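Local coordinates for protein putative aminotransferase (Actinomadura melliaura, PDB 4ZWV) that probably transfers an amino group to a sugar with the help of pyridoxal 5'-phosphate, in making the aminopentose of the indolocarbazole AT2433, at residues A[112-126]-A[140-154]. Numbering follows the deposited sequence. Where two conformers were deposited one is given.
Sequences LDDLERKISPATRAI and RLAGILDRAEREHGF
Ile144 is the bump between helices 112-118 and 140-152, which run almost parallel (14°) with axes 10.5 Å apart. Ile144 CD1 rests against Leu112 CB at 3.9 Å, while its CG2 fills the hollow between Glu116 CB and Ile119 CD1. One turn on, Ile119 CG2 rests on Ala148 CB at 4.0 Å, a small residue facing a branched one. Deeper, toward the sheet, Leu115 CD2 meets Leu141 CD1 at 3.5 Å, the two side chains crossing near a right angle, and Ile126 of strand 123-129 touches Leu145; both leucines of helix 140-152 also pack on Val158. Past the helix end, Ser120 O meets the edge of the Phe154 ring in its plane, 3.7 Å from CZ. Along the outer side, Arg147, bent at chi3 (-69°), grips Glu116 side-on: NE takes the syn lone pair of OE2 (2.9 Å, 171°) and NH2 reaches OE1. Water donates to Glu116 OE2 and Ile144 O. Extended Arg140 lays its guanidinium face over Leu112 CB; its salt bridge to Asp113 OD1 is modelled doubtfully short, but water joins Asp113 OD2 to Arg140 NH1. The contact thus joins the helix of a beta-alpha-beta unit to the helix preceding its first strand, an apolar seam edged by the Glu116-Arg147 salt bridge, whose two bonds would limit rotation of the carboxylate.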
loop_
_atom_site.group_PDB
_atom_site.type_symbol
_atom_site.label_atom_id
_atom_site.label_comp_id
_atom_site.label_asym_id
_atom_site.label_seq_id
_atom_site.Cartn_x
_atom_site.Cartn_y
_atom_site.Cartn_z
ATOM N N LEU A 112 -18.227 3.024 25.287
ATOM C CA LEU A 112 -18.740 1.667 25.105
ATOM C C LEU A 112 -20.233 1.546 25.415
ATOM O O LEU A 112 -20.867 0.589 24.980
ATOM C CB LEU A 112 -17.937 0.672 25.952
ATOM C CG LEU A 112 -16.462 0.563 25.541
ATOM C CD1 LEU A 112 -15.720 -0.442 26.421
ATOM C CD2 LEU A 112 -16.310 0.188 24.082
ATOM N N ASP A 113 -20.796 2.492 26.168
ATOM C CA ASP A 113 -22.247 2.535 26.357
ATOM C C ASP A 113 -22.917 2.860 25.027
ATOM O O ASP A 113 -23.928 2.257 24.651
ATOM C CB ASP A 113 -22.643 3.585 27.396
ATOM C CG ASP A 113 -22.184 3.231 28.793
ATOM O OD1 ASP A 113 -22.370 2.068 29.203
ATOM O OD2 ASP A 113 -21.626 4.113 29.473
ATOM N N ASP A 114 -22.341 3.826 24.319
ATOM C CA ASP A 114 -22.868 4.231 23.022
ATOM C C ASP A 114 -22.671 3.105 22.012
ATOM O O ASP A 114 -23.546 2.844 21.195
ATOM C CB ASP A 114 -22.192 5.521 22.544
ATOM C CG ASP A 114 -22.930 6.178 21.391
ATOM O OD1 ASP A 114 -24.173 6.329 21.485
ATOM O OD2 ASP A 114 -22.273 6.552 20.397
ATOM N N LEU A 115 -21.530 2.428 22.092
ATOM C CA LEU A 115 -21.286 1.274 21.238
ATOM C C LEU A 115 -22.395 0.240 21.379
ATOM O O LEU A 115 -22.979 -0.198 20.384
ATOM C CB LEU A 115 -19.943 0.628 21.562
ATOM C CG LEU A 115 -19.738 -0.696 20.816
ATOM C CD1 LEU A 115 -19.639 -0.478 19.310
ATOM C CD2 LEU A 115 -18.508 -1.403 21.342
ATOM N N GLU A 116 -22.706 -0.132 22.614
ATOM C CA GLU A 116 -23.694 -1.183 22.815
ATOM C C GLU A 116 -25.067 -0.767 22.272
ATOM O O GLU A 116 -25.780 -1.587 21.679
ATOM C CB GLU A 116 -23.793 -1.575 24.289
ATOM C CG GLU A 116 -24.784 -2.723 24.479
ATOM C CD GLU A 116 -24.564 -3.533 25.740
ATOM O OE1 GLU A 116 -23.895 -3.042 26.674
ATOM O OE2 GLU A 116 -25.085 -4.671 25.792
ATOM N N ARG A 117 -25.417 0.509 22.421
ATOM C CA ARG A 117 -26.690 1.000 21.894
ATOM C C ARG A 117 -26.747 0.969 20.365
ATOM O O ARG A 117 -27.835 0.912 19.782
ATOM C CB ARG A 117 -26.957 2.427 22.374
ATOM C CG ARG A 117 -27.274 2.540 23.856
ATOM C CD ARG A 117 -27.768 3.939 24.201
ATOM N NE ARG A 117 -26.807 4.976 23.848
ATOM C CZ ARG A 117 -25.968 5.549 24.709
ATOM N NH1 ARG A 117 -25.967 5.197 25.994
ATOM N NH2 ARG A 117 -25.139 6.488 24.283
ATOM N N LYS A 118 -25.589 1.006 19.711
ATOM C CA LYS A 118 -25.577 1.152 18.256
ATOM C C LYS A 118 -25.335 -0.143 17.485
ATOM O O LYS A 118 -25.447 -0.170 16.263
ATOM C CB LYS A 118 -24.547 2.208 17.862
ATOM C CG LYS A 118 -25.056 3.613 18.165
ATOM C CD LYS A 118 -23.988 4.665 17.966
ATOM C CE LYS A 118 -24.610 6.054 18.025
ATOM N NZ LYS A 118 -23.575 7.124 18.094
ATOM N N ILE A 119 -25.003 -1.218 18.188
ATOM C CA ILE A 119 -24.926 -2.519 17.524
ATOM C C ILE A 119 -26.324 -2.875 17.016
ATOM O O ILE A 119 -27.320 -2.719 17.730
ATOM C CB ILE A 119 -24.389 -3.598 18.469
ATOM C CG1 ILE A 119 -22.929 -3.316 18.789
ATOM C CG2 ILE A 119 -24.550 -4.995 17.862
ATOM C CD1 ILE A 119 -22.357 -4.213 19.870
ATOM N N SER A 120 -26.399 -3.307 15.763
ATOM C CA SER A 120 -27.682 -3.514 15.102
ATOM C C SER A 120 -27.602 -4.753 14.214
ATOM O O SER A 120 -26.515 -5.317 14.046
ATOM C CB SER A 120 -28.061 -2.281 14.270
ATOM O OG SER A 120 -27.327 -2.243 13.066
ATOM N N PRO A 121 -28.744 -5.173 13.635
ATOM C CA PRO A 121 -28.678 -6.287 12.683
ATOM C C PRO A 121 -27.761 -6.019 11.490
ATOM O O PRO A 121 -27.364 -6.973 10.830
ATOM C CB PRO A 121 -30.135 -6.438 12.234
ATOM C CG PRO A 121 -30.931 -5.970 13.407
ATOM C CD PRO A 121 -30.138 -4.830 13.976
ATOM N N ALA A 122 -27.403 -4.760 11.237
ATOM C CA ALA A 122 -26.502 -4.438 10.131
ATOM C C ALA A 122 -25.023 -4.419 10.508
ATOM O O ALA A 122 -24.169 -4.240 9.643
ATOM C CB ALA A 122 -26.882 -3.084 9.523
ATOM N N THR A 123 -24.709 -4.604 11.787
ATOM C CA THR A 123 -23.329 -4.475 12.241
ATOM C C THR A 123 -22.441 -5.601 11.748
ATOM O O THR A 123 -22.663 -6.781 12.040
ATOM C CB THR A 123 -23.238 -4.428 13.765
ATOM O OG1 THR A 123 -24.020 -3.336 14.244
ATOM C CG2 THR A 123 -21.800 -4.228 14.194
ATOM N N ARG A 124 -21.434 -5.217 10.981
ATOM C CA ARG A 124 -20.477 -6.151 10.449
ATOM C C ARG A 124 -19.272 -6.349 11.372
ATOM O O ARG A 124 -18.805 -7.469 11.613
ATOM C CB ARG A 124 -20.018 -5.601 9.092
ATOM C CG ARG A 124 -18.956 -6.363 8.407
ATOM C CD ARG A 124 -18.680 -5.773 7.019
ATOM N NE ARG A 124 -18.042 -6.797 6.212
ATOM C CZ ARG A 124 -18.703 -7.730 5.545
ATOM N NH1 ARG A 124 -18.039 -8.645 4.864
ATOM N NH2 ARG A 124 -20.036 -7.747 5.557
ATOM N N ALA A 125 -18.807 -5.245 11.936
ATOM C CA ALA A 125 -17.576 -5.232 12.716
ATOM C C ALA A 125 -17.496 -3.955 13.514
ATOM O O ALA A 125 -18.252 -3.007 13.275
ATOM C CB ALA A 125 -16.342 -5.360 11.814
ATOM N N ILE A 126 -16.563 -3.944 14.460
ATOM C CA ILE A 126 -16.277 -2.781 15.280
ATOM C C ILE A 126 -14.780 -2.557 15.232
ATOM O O ILE A 126 -14.041 -3.504 15.431
ATOM C CB ILE A 126 -16.728 -3.004 16.736
ATOM C CG1 ILE A 126 -18.227 -3.326 16.793
ATOM C CG2 ILE A 126 -16.377 -1.785 17.602
ATOM C CD1 ILE A 126 -18.606 -4.124 18.037
ATOM N N ARG A 140 -14.734 -5.516 28.883
ATOM C CA ARG A 140 -16.086 -4.976 28.802
ATOM C C ARG A 140 -16.628 -5.109 27.385
ATOM O O ARG A 140 -17.785 -5.499 27.170
ATOM C CB ARG A 140 -16.112 -3.518 29.245
ATOM C CG ARG A 140 -17.491 -2.931 29.203
ATOM C CD ARG A 140 -17.529 -1.537 29.779
ATOM N NE ARG A 140 -18.857 -0.961 29.600
ATOM C CZ ARG A 140 -19.118 0.335 29.672
ATOM N NH1 ARG A 140 -18.139 1.191 29.931
ATOM N NH2 ARG A 140 -20.356 0.773 29.485
ATOM N N LEU A 141 -15.774 -4.795 26.422
ATOM C CA LEU A 141 -16.102 -4.948 25.020
ATOM C C LEU A 141 -16.517 -6.391 24.708
ATOM O O LEU A 141 -17.544 -6.614 24.065
ATOM C CB LEU A 141 -14.901 -4.516 24.182
ATOM C CG LEU A 141 -15.007 -4.719 22.685
ATOM C CD1 LEU A 141 -16.159 -3.905 22.114
ATOM C CD2 LEU A 141 -13.690 -4.343 22.026
ATOM N N ALA A 142 -15.757 -7.368 25.207
ATOM C CA ALA A 142 -16.095 -8.777 24.983
ATOM C C ALA A 142 -17.474 -9.130 25.560
ATOM O O ALA A 142 -18.223 -9.893 24.951
ATOM C CB ALA A 142 -15.022 -9.688 25.576
ATOM N N GLY A 143 -17.817 -8.576 26.722
ATOM C CA GLY A 143 -19.131 -8.801 27.307
ATOM C C GLY A 143 -20.262 -8.224 26.464
ATOM O O GLY A 143 -21.333 -8.828 26.321
ATOM N N ILE A 144 -20.022 -7.044 25.907
ATOM C CA ILE A 144 -20.977 -6.417 25.005
ATOM C C ILE A 144 -21.246 -7.324 23.808
ATOM O O ILE A 144 -22.403 -7.511 23.411
ATOM C CB ILE A 144 -20.462 -5.045 24.541
ATOM C CG1 ILE A 144 -20.538 -4.064 25.712
ATOM C CG2 ILE A 144 -21.276 -4.537 23.347
ATOM C CD1 ILE A 144 -19.759 -2.769 25.495
ATOM N N LEU A 145 -20.184 -7.905 23.269
ATOM C CA LEU A 145 -20.302 -8.806 22.128
ATOM C C LEU A 145 -20.964 -10.125 22.508
ATOM O O LEU A 145 -21.678 -10.712 21.689
ATOM C CB LEU A 145 -18.936 -9.047 21.514
ATOM C CG LEU A 145 -18.460 -7.815 20.752
ATOM C CD1 LEU A 145 -17.094 -8.106 20.251
ATOM C CD2 LEU A 145 -19.408 -7.487 19.600
ATOM N N ASP A 146 -20.728 -10.602 23.732
ATOM C CA ASP A 146 -21.441 -11.779 24.218
ATOM C C ASP A 146 -22.950 -11.555 24.145
ATOM O O ASP A 146 -23.702 -12.420 23.682
ATOM C CB ASP A 146 -21.066 -12.118 25.670
ATOM C CG ASP A 146 -19.638 -12.619 25.820
ATOM O OD1 ASP A 146 -19.012 -13.025 24.821
ATOM O OD2 ASP A 146 -19.148 -12.637 26.975
ATOM N N ARG A 147 -23.391 -10.396 24.628
ATOM C CA ARG A 147 -24.812 -10.070 24.634
ATOM C C ARG A 147 -25.339 -9.854 23.218
ATOM O O ARG A 147 -26.477 -10.223 22.926
ATOM C CB ARG A 147 -25.077 -8.839 25.508
ATOM C CG ARG A 147 -24.821 -9.096 26.993
ATOM C CD ARG A 147 -25.215 -7.919 27.888
ATOM N NE ARG A 147 -24.350 -6.751 27.714
ATOM C CZ ARG A 147 -23.154 -6.605 28.287
ATOM N NH1 ARG A 147 -22.651 -7.565 29.059
ATOM N NH2 ARG A 147 -22.451 -5.503 28.078
ATOM N N ALA A 148 -24.524 -9.258 22.354
ATOM C CA ALA A 148 -24.932 -9.037 20.970
ATOM C C ALA A 148 -25.120 -10.370 20.256
ATOM O O ALA A 148 -26.063 -10.542 19.485
ATOM C CB ALA A 148 -23.907 -8.175 20.231
ATOM N N GLU A 149 -24.221 -11.313 20.516
ATOM C CA GLU A 149 -24.297 -12.633 19.893
ATOM C C GLU A 149 -25.563 -13.378 20.331
ATOM O O GLU A 149 -26.220 -14.048 19.524
ATOM C CB GLU A 149 -23.034 -13.440 20.231
ATOM C CG GLU A 149 -22.954 -14.821 19.593
ATOM C CD GLU A 149 -21.601 -15.477 19.810
ATOM O OE1 GLU A 149 -20.838 -15.011 20.682
ATOM O OE2 GLU A 149 -21.283 -16.444 19.090
ATOM N N ARG A 150 -25.899 -13.247 21.612
ATOM C CA ARG A 150 -27.123 -13.826 22.143
ATOM C C ARG A 150 -28.342 -13.272 21.409
ATOM O O ARG A 150 -29.272 -14.010 21.068
ATOM C CB ARG A 150 -27.227 -13.546 23.646
ATOM C CG ARG A 150 -28.399 -14.221 24.325
ATOM C CD ARG A 150 -28.386 -13.990 25.827
ATOM N NE ARG A 150 -29.431 -14.771 26.478
ATOM C CZ ARG A 150 -29.214 -15.854 27.216
ATOM N NH1 ARG A 150 -30.236 -16.498 27.757
ATOM N NH2 ARG A 150 -27.978 -16.289 27.420
ATOM N N GLU A 151 -28.316 -11.973 21.141
ATOM C CA GLU A 151 -29.460 -11.278 20.558
ATOM C C GLU A 151 -29.616 -11.541 19.061
ATOM O O GLU A 151 -30.729 -11.777 18.575
ATOM C CB GLU A 151 -29.333 -9.770 20.811
ATOM C CG GLU A 151 -30.355 -8.906 20.084
ATOM C CD GLU A 151 -31.742 -8.969 20.699
ATOM O OE1 GLU A 151 -32.677 -8.406 20.096
ATOM O OE2 GLU A 151 -31.902 -9.569 21.785
ATOM N N HIS A 152 -28.496 -11.519 18.344
ATOM C CA HIS A 152 -28.507 -11.555 16.870
ATOM C C HIS A 152 -28.071 -12.883 16.252
ATOM O O HIS A 152 -28.309 -13.147 15.069
ATOM C CB HIS A 152 -27.589 -10.440 16.333
ATOM C CG HIS A 152 -27.993 -9.063 16.764
ATOM N ND1 HIS A 152 -29.140 -8.445 16.313
ATOM C CD2 HIS A 152 -27.412 -8.195 17.626
ATOM C CE1 HIS A 152 -29.240 -7.249 16.868
ATOM N NE2 HIS A 152 -28.206 -7.075 17.671
ATOM N N GLY A 153 -27.416 -13.715 17.050
ATOM C CA GLY A 153 -26.852 -14.970 16.570
ATOM C C GLY A 153 -25.465 -14.832 15.952
ATOM O O GLY A 153 -24.613 -15.703 16.125
ATOM N N PHE A 154 -25.183 -13.684 15.346
ATOM C CA PHE A 154 -23.837 -13.442 14.861
ATOM C C PHE A 154 -23.108 -12.601 15.884
ATOM O O PHE A 154 -23.712 -11.863 16.661
ATOM C CB PHE A 154 -23.870 -12.758 13.480
ATOM C CG PHE A 154 -24.508 -11.387 13.481
ATOM C CD1 PHE A 154 -23.794 -10.268 13.900
ATOM C CD2 PHE A 154 -25.812 -11.213 13.025
ATOM C CE1 PHE A 154 -24.381 -9.007 13.900
ATOM C CE2 PHE A 154 -26.405 -9.945 13.015
ATOM C CZ PHE A 154 -25.684 -8.849 13.448
HETATM O O HOH W 1 -22.170 -1.095 27.258
HETATM O O HOH W 2 -18.923 4.003 30.228
HETATM O O HOH W 3 -24.803 -5.999 23.275
HETATM O O HOH W 4 -27.821 -4.993 19.705
#